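Local atomic coordinates of enoyl-CoA hydratase (Thermus thermophilus, PDB entry 1WZ8), a protein that probably catalyses the reversible hydration of 2-enoyl-CoA thioesters, working as a hexameric member of the crotonase family. Residues A118-A123 against T135-G140; E173-E178 against L183-L188; A37-L42 against R94-G99. All coordinates share one frame; numbering follows the deposited sequence.

Contact 1: residues A118-A123 against T135-G140; sequences AGLALA and TRLLDG
Leu120 in helix 118-125 and Asp139, just past strand 136-138, have the nearest CA atoms of the two segments, 6.7 Å apart, and no hydrogen bond passes between the backbones. One side chain does most of the bridging. Leu120 points from the helix toward the strand, and a chi1 of -175°, which places CG beside the carbonyl carbon, spreads its two methyls over different targets. CD2 comes down on the peptide that joins Leu138 to Asp139, 3.8 Å from Leu138 C and equally close to Asp139 N. CD1 turns to the side chain of Leu137, lying 4.1 Å from Leu137 CD2. The two leucine side chains run at about a right angle, and CD1 of Leu120 lies against both the CB and the CD2 of Leu137. Leu138 and Asp139 point their own side chains away, which leaves their backbone as the surface that Leu120 meets. Replacing Leu120 with an alanine would probably open a gap over the Leu138-Asp139 peptide and strip Leu137 of its apolar partner on the helix. Around the contact, Leu120 also packs on Ala115 of strand 114-116 and on His151, while Asp139 OD1 is hydrogen-bonded to His141 ND1. Helix 118-125 follows almost directly on strand 114-116, which pairs in parallel with strand 136-138, so the leucine packs a helix onto the small sheet that its own chain has just left. In crotonases the start of this helix usually offers a backbone amide to the oxyanion hole; Ala118, at the start of the helix between Gly117 and Gly119, is placed consistently with that role, and the buried helix-on-strand packing belongs to the core of the crotonase fold.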
loop_
_atom_site.group_PDB
_atom_site.type_symbol
_atom_site.label_atom_id
_atom_site.label_comp_id
_atom_site.label_asym_id
_atom_site.label_seq_id
_atom_site.Cartn_x
_atom_site.Cartn_y
_atom_site.Cartn_z
ATOM N N ALA A 118 0.903 -23.417 -14.760
ATOM C CA ALA A 118 -0.340 -23.419 -13.996
ATOM C C ALA A 118 -0.266 -24.461 -12.886
ATOM O O ALA A 118 -0.906 -24.318 -11.848
ATOM C CB ALA A 118 -1.523 -23.712 -14.916
ATOM N N GLY A 119 0.514 -25.514 -13.117
ATOM C CA GLY A 119 0.662 -26.550 -12.108
ATOM C C GLY A 119 1.338 -25.998 -10.865
ATOM O O GLY A 119 0.922 -26.272 -9.735
ATOM N N LEU A 120 2.392 -25.217 -11.071
ATOM C CA LEU A 120 3.104 -24.619 -9.951
ATOM C C LEU A 120 2.225 -23.540 -9.319
ATOM O O LEU A 120 2.258 -23.336 -8.106
ATOM C CB LEU A 120 4.429 -24.016 -10.420
ATOM C CG LEU A 120 5.358 -23.450 -9.337
ATOM C CD1 LEU A 120 5.741 -24.547 -8.335
ATOM C CD2 LEU A 120 6.604 -22.882 -9.998
ATOM N N ALA A 121 1.435 -22.854 -10.144
ATOM C CA ALA A 121 0.548 -21.808 -9.637
ATOM C C ALA A 121 -0.417 -22.379 -8.602
ATOM O O ALA A 121 -0.616 -21.802 -7.525
ATOM C CB ALA A 121 -0.234 -21.172 -10.791
ATOM N N LEU A 122 -1.007 -23.521 -8.930
ATOM C CA LEU A 122 -1.955 -24.171 -8.039
ATOM C C LEU A 122 -1.245 -24.680 -6.794
ATOM O O LEU A 122 -1.746 -24.525 -5.683
ATOM C CB LEU A 122 -2.649 -25.329 -8.763
ATOM C CG LEU A 122 -3.721 -26.105 -7.994
ATOM C CD1 LEU A 122 -4.796 -25.146 -7.500
ATOM C CD2 LEU A 122 -4.322 -27.172 -8.901
ATOM N N ALA A 123 -0.069 -25.273 -6.986
ATOM C CA ALA A 123 0.721 -25.808 -5.879
ATOM C C ALA A 123 1.098 -24.733 -4.871
ATOM O O ALA A 123 1.017 -24.948 -3.653
ATOM C CB ALA A 123 1.985 -26.465 -6.410
ATOM N N THR A 135 11.266 -33.610 -6.715
ATOM C CA THR A 135 10.220 -32.988 -7.525
ATOM C C THR A 135 10.824 -31.843 -8.333
ATOM O O THR A 135 11.736 -31.161 -7.863
ATOM C CB THR A 135 9.087 -32.425 -6.631
ATOM O OG1 THR A 135 8.505 -33.492 -5.878
ATOM C CG2 THR A 135 7.995 -31.764 -7.476
ATOM N N ARG A 136 10.319 -31.635 -9.547
ATOM C CA ARG A 136 10.808 -30.556 -10.401
ATOM C C ARG A 136 9.802 -29.407 -10.370
ATOM O O ARG A 136 8.647 -29.590 -10.745
ATOM C CB ARG A 136 10.983 -31.053 -11.844
ATOM C CG ARG A 136 11.543 -30.008 -12.806
ATOM C CD ARG A 136 11.974 -30.639 -14.124
ATOM N NE ARG A 136 10.854 -30.904 -15.023
ATOM C CZ ARG A 136 10.443 -30.064 -15.971
ATOM N NH1 ARG A 136 11.066 -28.905 -16.146
ATOM N NH2 ARG A 136 9.415 -30.382 -16.745
ATOM N N LEU A 137 10.240 -28.233 -9.916
ATOM C CA LEU A 137 9.368 -27.062 -9.847
ATOM C C LEU A 137 9.912 -25.997 -10.790
ATOM O O LEU A 137 11.061 -25.564 -10.661
ATOM C CB LEU A 137 9.311 -26.522 -8.413
ATOM C CG LEU A 137 8.930 -27.554 -7.347
ATOM C CD1 LEU A 137 8.954 -26.899 -5.971
ATOM C CD2 LEU A 137 7.548 -28.126 -7.638
ATOM N N LEU A 138 9.086 -25.566 -11.734
ATOM C CA LEU A 138 9.519 -24.579 -12.712
ATOM C C LEU A 138 8.384 -23.688 -13.202
ATOM O O LEU A 138 7.308 -24.164 -13.552
ATOM C CB LEU A 138 10.150 -25.306 -13.902
ATOM C CG LEU A 138 10.684 -24.536 -15.112
ATOM C CD1 LEU A 138 11.830 -23.619 -14.721
ATOM C CD2 LEU A 138 11.149 -25.543 -16.133
ATOM N N ASP A 139 8.622 -22.386 -13.208
ATOM C CA ASP A 139 7.617 -21.459 -13.693
ATOM C C ASP A 139 7.457 -21.791 -15.177
ATOM O O ASP A 139 6.352 -22.056 -15.650
ATOM C CB ASP A 139 8.096 -20.027 -13.525
ATOM C CG ASP A 139 7.136 -19.032 -14.132
ATOM O OD1 ASP A 139 6.102 -18.726 -13.499
ATOM O OD2 ASP A 139 7.412 -18.575 -15.257
ATOM N N GLY A 140 8.576 -21.761 -15.898
ATOM C CA GLY A 140 8.595 -22.117 -17.309
ATOM C C GLY A 140 8.071 -21.177 -18.381
ATOM O O GLY A 140 8.191 -21.481 -19.568
#

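Contact 2: residues E173-E178 against L183-L188; sequences EPLTGE and LGLVAL
Strand 175-176, helix 177-183 with its two capped ends and the loop after it carry the chain from the small sheet toward edge strand 188-190 of the large one, and Leu175 of the strand packs on Leu183 at the end of the helix. The tightest touch is between methyls: Leu175 CD2 lies 3.5 Å from Leu183 CD1, closer than carbons normally settle. The same Leu183 CD1 is 4.0 Å from Leu175 CD1, so it sits against both branches of the fork. Leu175 CD1 in turn reaches Leu185 CD2 at 4.2 Å, and in both leucine pairs the side chains cross obliquely. The two leucines get there by different first torsions: Leu183 has CG beside its backbone nitrogen (chi1 -65°), whereas in Leu185 CG is anti to the nitrogen (chi1 -173°), and both reach Leu175 although the helix has ended between them. That ending is a Schellman motif, with Gly184 at positive phi as its C-prime residue; Gly184 N bonds to Glu181 O and Leu185 N to Ala180 O. The other end of the helix is capped too. Thr176 is the N-cap, its OG1 holding a backbone nitrogen of the first turn while its own N is bonded to Glu179 OE1, an exchange that fits a capping box. Farther along, Val186 CG2 approaches Gly177 O at 4.4 Å, laying the departing loop beside the first turn of the helix. Val186 also packs on Ala129 and Val131 of strand 128-132, and Leu183 and Leu185 both rest on Val160 of helix 157-160. Two other copies of the protein reach the segments: Ala187 O accepts a hydrogen bond from Lys164 NZ of a second subunit, and Glu173 OE2 forms a salt bridge with Arg205 NH2 of a third.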
loop_
_atom_site.group_PDB
_atom_site.type_symbol
_atom_site.label_atom_id
_atom_site.label_comp_id
_atom_site.label_asym_id
_atom_site.label_seq_id
_atom_site.Cartn_x
_atom_site.Cartn_y
_atom_site.Cartn_z
ATOM N N GLU A 173 15.276 -21.282 -14.584
ATOM C CA GLU A 173 16.058 -22.288 -13.872
ATOM C C GLU A 173 15.170 -23.124 -12.959
ATOM O O GLU A 173 14.527 -22.598 -12.053
ATOM C CB GLU A 173 17.151 -21.624 -13.034
ATOM C CG GLU A 173 18.477 -21.502 -13.753
ATOM C CD GLU A 173 19.064 -22.860 -14.092
ATOM O OE1 GLU A 173 19.447 -23.602 -13.161
ATOM O OE2 GLU A 173 19.136 -23.183 -15.292
ATOM N N PRO A 174 15.122 -24.444 -13.190
ATOM C CA PRO A 174 14.291 -25.304 -12.348
ATOM C C PRO A 174 14.830 -25.436 -10.923
ATOM O O PRO A 174 15.997 -25.160 -10.649
ATOM C CB PRO A 174 14.320 -26.637 -13.092
ATOM C CG PRO A 174 15.695 -26.641 -13.689
ATOM C CD PRO A 174 15.825 -25.232 -14.219
ATOM N N LEU A 175 13.953 -25.842 -10.018
ATOM C CA LEU A 175 14.311 -26.064 -8.626
ATOM C C LEU A 175 13.897 -27.483 -8.285
ATOM O O LEU A 175 12.889 -27.976 -8.790
ATOM C CB LEU A 175 13.549 -25.111 -7.701
ATOM C CG LEU A 175 14.082 -23.701 -7.461
ATOM C CD1 LEU A 175 12.957 -22.856 -6.888
ATOM C CD2 LEU A 175 15.282 -23.723 -6.505
ATOM N N THR A 176 14.685 -28.150 -7.454
ATOM C CA THR A 176 14.325 -29.485 -7.014
ATOM C C THR A 176 13.469 -29.212 -5.776
ATOM O O THR A 176 13.554 -28.127 -5.198
ATOM C CB THR A 176 15.556 -30.308 -6.581
ATOM O OG1 THR A 176 16.167 -29.678 -5.454
ATOM C CG2 THR A 176 16.586 -30.403 -7.714
ATOM N N GLY A 177 12.641 -30.168 -5.374
ATOM C CA GLY A 177 11.822 -29.956 -4.190
ATOM C C GLY A 177 12.687 -29.615 -2.989
ATOM O O GLY A 177 12.346 -28.750 -2.183
ATOM N N GLU A 178 13.823 -30.297 -2.877
ATOM C CA GLU A 178 14.752 -30.078 -1.776
ATOM C C GLU A 178 15.257 -28.640 -1.756
ATOM O O GLU A 178 15.295 -28.000 -0.706
ATOM C CB GLU A 178 15.937 -31.029 -1.897
ATOM C CG GLU A 178 16.836 -31.042 -0.682
ATOM C CD GLU A 178 18.076 -31.881 -0.906
ATOM O OE1 GLU A 178 18.917 -31.476 -1.734
ATOM O OE2 GLU A 178 18.206 -32.945 -0.265
ATOM N N LEU A 183 14.888 -22.778 0.155
ATOM C CA LEU A 183 14.669 -21.375 -0.192
ATOM C C LEU A 183 13.436 -20.800 0.496
ATOM O O LEU A 183 13.315 -19.584 0.643
ATOM C CB LEU A 183 14.499 -21.208 -1.707
ATOM C CG LEU A 183 15.673 -21.518 -2.641
ATOM C CD1 LEU A 183 15.257 -21.235 -4.084
ATOM C CD2 LEU A 183 16.879 -20.659 -2.259
ATOM N N GLY A 184 12.517 -21.671 0.899
ATOM C CA GLY A 184 11.298 -21.214 1.553
ATOM C C GLY A 184 10.105 -21.139 0.612
ATOM O O GLY A 184 9.060 -20.587 0.960
ATOM N N LEU A 185 10.248 -21.703 -0.584
ATOM C CA LEU A 185 9.160 -21.689 -1.560
ATOM C C LEU A 185 8.026 -22.607 -1.110
ATOM O O LEU A 185 6.851 -22.316 -1.339
ATOM C CB LEU A 185 9.658 -22.148 -2.930
ATOM C CG LEU A 185 8.644 -22.003 -4.071
ATOM C CD1 LEU A 185 8.526 -20.533 -4.458
ATOM C CD2 LEU A 185 9.093 -22.825 -5.273
ATOM N N VAL A 186 8.389 -23.724 -0.482
ATOM C CA VAL A 186 7.415 -24.689 0.014
ATOM C C VAL A 186 7.762 -25.071 1.447
ATOM O O VAL A 186 8.904 -24.900 1.878
ATOM C CB VAL A 186 7.385 -25.965 -0.853
ATOM C CG1 VAL A 186 6.972 -25.608 -2.274
ATOM C CG2 VAL A 186 8.756 -26.640 -0.843
ATOM N N ALA A 187 6.786 -25.612 2.170
ATOM C CA ALA A 187 6.979 -25.972 3.575
ATOM C C ALA A 187 7.809 -27.215 3.858
ATOM O O ALA A 187 8.674 -27.204 4.744
ATOM C CB ALA A 187 5.619 -26.110 4.261
ATOM N N LEU A 188 7.540 -28.289 3.128
ATOM C CA LEU A 188 8.248 -29.538 3.363
ATOM C C LEU A 188 8.685 -30.239 2.100
ATOM O O LEU A 188 8.019 -30.162 1.071
ATOM C CB LEU A 188 7.361 -30.502 4.147
ATOM C CG LEU A 188 6.843 -30.113 5.531
ATOM C CD1 LEU A 188 5.711 -31.059 5.903
ATOM C CD2 LEU A 188 7.973 -30.166 6.563
#

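Contact 3: residues A37-L42 against R94-G99; sequences ALHRGL and RDLVLG
Leu96 reaches across from helix 83-102 and overlaps two residues of helix 36-49, one with each methyl. CD1 lies 3.7 Å from Leu42 CB and 3.9 Å from Leu42 C, so it presses on the root of that residue and on its backbone rather than on the branched end. CD2 goes to the imidazole of His39, where the nearest atom is NE2 at 4.0 Å, approaching the ring at a slant. What sends this fork outward is the first torsion of Leu96, which sets CG anti to the backbone nitrogen (chi1 -174°). His39 has its CG anti as well, bringing the ring round from the flank of its helix to the leucine; a hydrogen bond between ND1 and Glu92 OE1 would limit the ring's freedom to turn. A bound methylpentanediol, probably from the crystallisation liquor, lies about 4 Å from the His39 side chain. Between residues 37-42 and 94-99 the nearest CA atoms are those of Leu42 and Leu96, 6.4 Å apart, with no hydrogen bond between the two segments. Leu42 carries the packing on to strands 12-18 and 21-26 through Leu12 and Phe26, while Val97 and Leu98 lean on Phe232 and Leu229 of helix 229-241, so helix 83-102 is packed between that helix and helix 36-49.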
loop_
_atom_site.group_PDB
_atom_site.type_symbol
_atom_site.label_atom_id
_atom_site.label_comp_id
_atom_site.label_asym_id
_atom_site.label_seq_id
_atom_site.Cartn_x
_atom_site.Cartn_y
_atom_site.Cartn_z
ATOM N N ALA A 37 -10.938 -27.492 -20.438
ATOM C CA ALA A 37 -11.940 -27.875 -19.447
ATOM C C ALA A 37 -11.391 -28.054 -18.038
ATOM O O ALA A 37 -12.026 -27.637 -17.066
ATOM C CB ALA A 37 -12.655 -29.148 -19.891
ATOM N N LEU A 38 -10.222 -28.677 -17.922
ATOM C CA LEU A 38 -9.628 -28.906 -16.610
ATOM C C LEU A 38 -9.145 -27.608 -15.976
ATOM O O LEU A 38 -9.326 -27.389 -14.780
ATOM C CB LEU A 38 -8.467 -29.896 -16.706
ATOM C CG LEU A 38 -7.824 -30.259 -15.362
ATOM C CD1 LEU A 38 -8.859 -30.890 -14.437
ATOM C CD2 LEU A 38 -6.673 -31.211 -15.596
ATOM N N HIS A 39 -8.532 -26.745 -16.773
ATOM C CA HIS A 39 -8.056 -25.473 -16.250
ATOM C C HIS A 39 -9.226 -24.678 -15.668
ATOM O O HIS A 39 -9.141 -24.148 -14.558
ATOM C CB HIS A 39 -7.357 -24.677 -17.355
ATOM C CG HIS A 39 -6.784 -23.377 -16.887
ATOM N ND1 HIS A 39 -7.450 -22.178 -17.027
ATOM C CD2 HIS A 39 -5.621 -23.092 -16.257
ATOM C CE1 HIS A 39 -6.719 -21.209 -16.504
ATOM N NE2 HIS A 39 -5.604 -21.736 -16.030
ATOM N N ARG A 40 -10.324 -24.600 -16.412
ATOM C CA ARG A 40 -11.490 -23.877 -15.931
ATOM C C ARG A 40 -12.092 -24.555 -14.700
ATOM O O ARG A 40 -12.550 -23.885 -13.773
ATOM C CB ARG A 40 -12.545 -23.769 -17.030
ATOM C CG ARG A 40 -13.870 -23.223 -16.520
ATOM C CD ARG A 40 -14.744 -22.704 -17.644
ATOM N NE ARG A 40 -14.797 -23.667 -18.740
ATOM C CZ ARG A 40 -14.031 -23.598 -19.823
ATOM N NH1 ARG A 40 -13.145 -22.613 -19.932
ATOM N NH2 ARG A 40 -14.177 -24.485 -20.802
ATOM N N GLY A 41 -12.084 -25.886 -14.701
ATOM C CA GLY A 41 -12.618 -26.633 -13.577
ATOM C C GLY A 41 -11.847 -26.376 -12.296
ATOM O O GLY A 41 -12.441 -26.133 -11.246
ATOM N N LEU A 42 -10.522 -26.432 -12.381
ATOM C CA LEU A 42 -9.671 -26.196 -11.218
ATOM C C LEU A 42 -9.791 -24.761 -10.720
ATOM O O LEU A 42 -9.591 -24.480 -9.536
ATOM C CB LEU A 42 -8.208 -26.500 -11.569
ATOM C CG LEU A 42 -7.871 -27.986 -11.720
ATOM C CD1 LEU A 42 -6.488 -28.166 -12.329
ATOM C CD2 LEU A 42 -7.951 -28.650 -10.356
ATOM N N ARG A 94 -6.608 -16.080 -13.098
ATOM C CA ARG A 94 -6.682 -15.263 -11.893
ATOM C C ARG A 94 -7.336 -16.056 -10.766
ATOM O O ARG A 94 -6.881 -16.014 -9.622
ATOM C CB ARG A 94 -7.479 -13.982 -12.176
ATOM C CG ARG A 94 -7.797 -13.131 -10.946
ATOM C CD ARG A 94 -8.490 -11.833 -11.370
ATOM N NE ARG A 94 -8.912 -11.003 -10.243
ATOM C CZ ARG A 94 -9.973 -11.245 -9.484
ATOM N NH1 ARG A 94 -10.738 -12.303 -9.720
ATOM N NH2 ARG A 94 -10.280 -10.419 -8.493
ATOM N N ASP A 95 -8.396 -16.790 -11.092
ATOM C CA ASP A 95 -9.111 -17.578 -10.090
ATOM C C ASP A 95 -8.384 -18.848 -9.656
ATOM O O ASP A 95 -8.618 -19.356 -8.563
ATOM C CB ASP A 95 -10.517 -17.939 -10.588
ATOM C CG ASP A 95 -11.455 -16.742 -10.603
ATOM O OD1 ASP A 95 -11.358 -15.902 -9.690
ATOM O OD2 ASP A 95 -12.295 -16.644 -11.515
ATOM N N LEU A 96 -7.506 -19.363 -10.509
ATOM C CA LEU A 96 -6.763 -20.569 -10.174
ATOM C C LEU A 96 -5.897 -20.289 -8.951
ATOM O O LEU A 96 -5.599 -21.190 -8.175
ATOM C CB LEU A 96 -5.877 -21.000 -11.347
ATOM C CG LEU A 96 -5.142 -22.338 -11.184
ATOM C CD1 LEU A 96 -6.148 -23.477 -11.052
ATOM C CD2 LEU A 96 -4.247 -22.575 -12.389
ATOM N N VAL A 97 -5.503 -19.029 -8.788
ATOM C CA VAL A 97 -4.675 -18.618 -7.658
ATOM C C VAL A 97 -5.516 -18.051 -6.510
ATOM O O VAL A 97 -5.333 -18.423 -5.347
ATOM C CB VAL A 97 -3.626 -17.564 -8.106
ATOM C CG1 VAL A 97 -2.863 -17.025 -6.901
ATOM C CG2 VAL A 97 -2.659 -18.196 -9.095
ATOM N N LEU A 98 -6.450 -17.164 -6.832
ATOM C CA LEU A 98 -7.294 -16.559 -5.805
ATOM C C LEU A 98 -8.298 -17.539 -5.222
ATOM O O LEU A 98 -8.697 -17.414 -4.065
ATOM C CB LEU A 98 -8.028 -15.345 -6.377
ATOM C CG LEU A 98 -7.127 -14.222 -6.896
ATOM C CD1 LEU A 98 -7.989 -13.045 -7.341
ATOM C CD2 LEU A 98 -6.159 -13.792 -5.799
ATOM N N GLY A 99 -8.708 -18.519 -6.026
ATOM C CA GLY A 99 -9.661 -19.503 -5.554
ATOM C C GLY A 99 -9.186 -20.129 -4.260
ATOM O O GLY A 99 -9.877 -20.072 -3.242
#

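In the fold
Contact 1 is the middle member, touching both of the others. Its strand joins contact 2 through a probable hydrogen bond from Leu137 N to Leu175 O, 2.9 Å long. Its helix leans on contact 3, where Leu96 CD2 comes within 3.8 Å of Ala118 O. Contacts 2 and 3 do not touch: their centres are 23 Å apart and their nearest atoms about 12 Å. Contact 2 meets two neighbouring subunits. If, as in other crotonases, the start of helix 118-125 borders the oxyanion hole, contact 1, and probably contact 3 through Leu96, lie close to the active site. The methylpentanediol on the His39 side of contact 3 does not by itself mark that site.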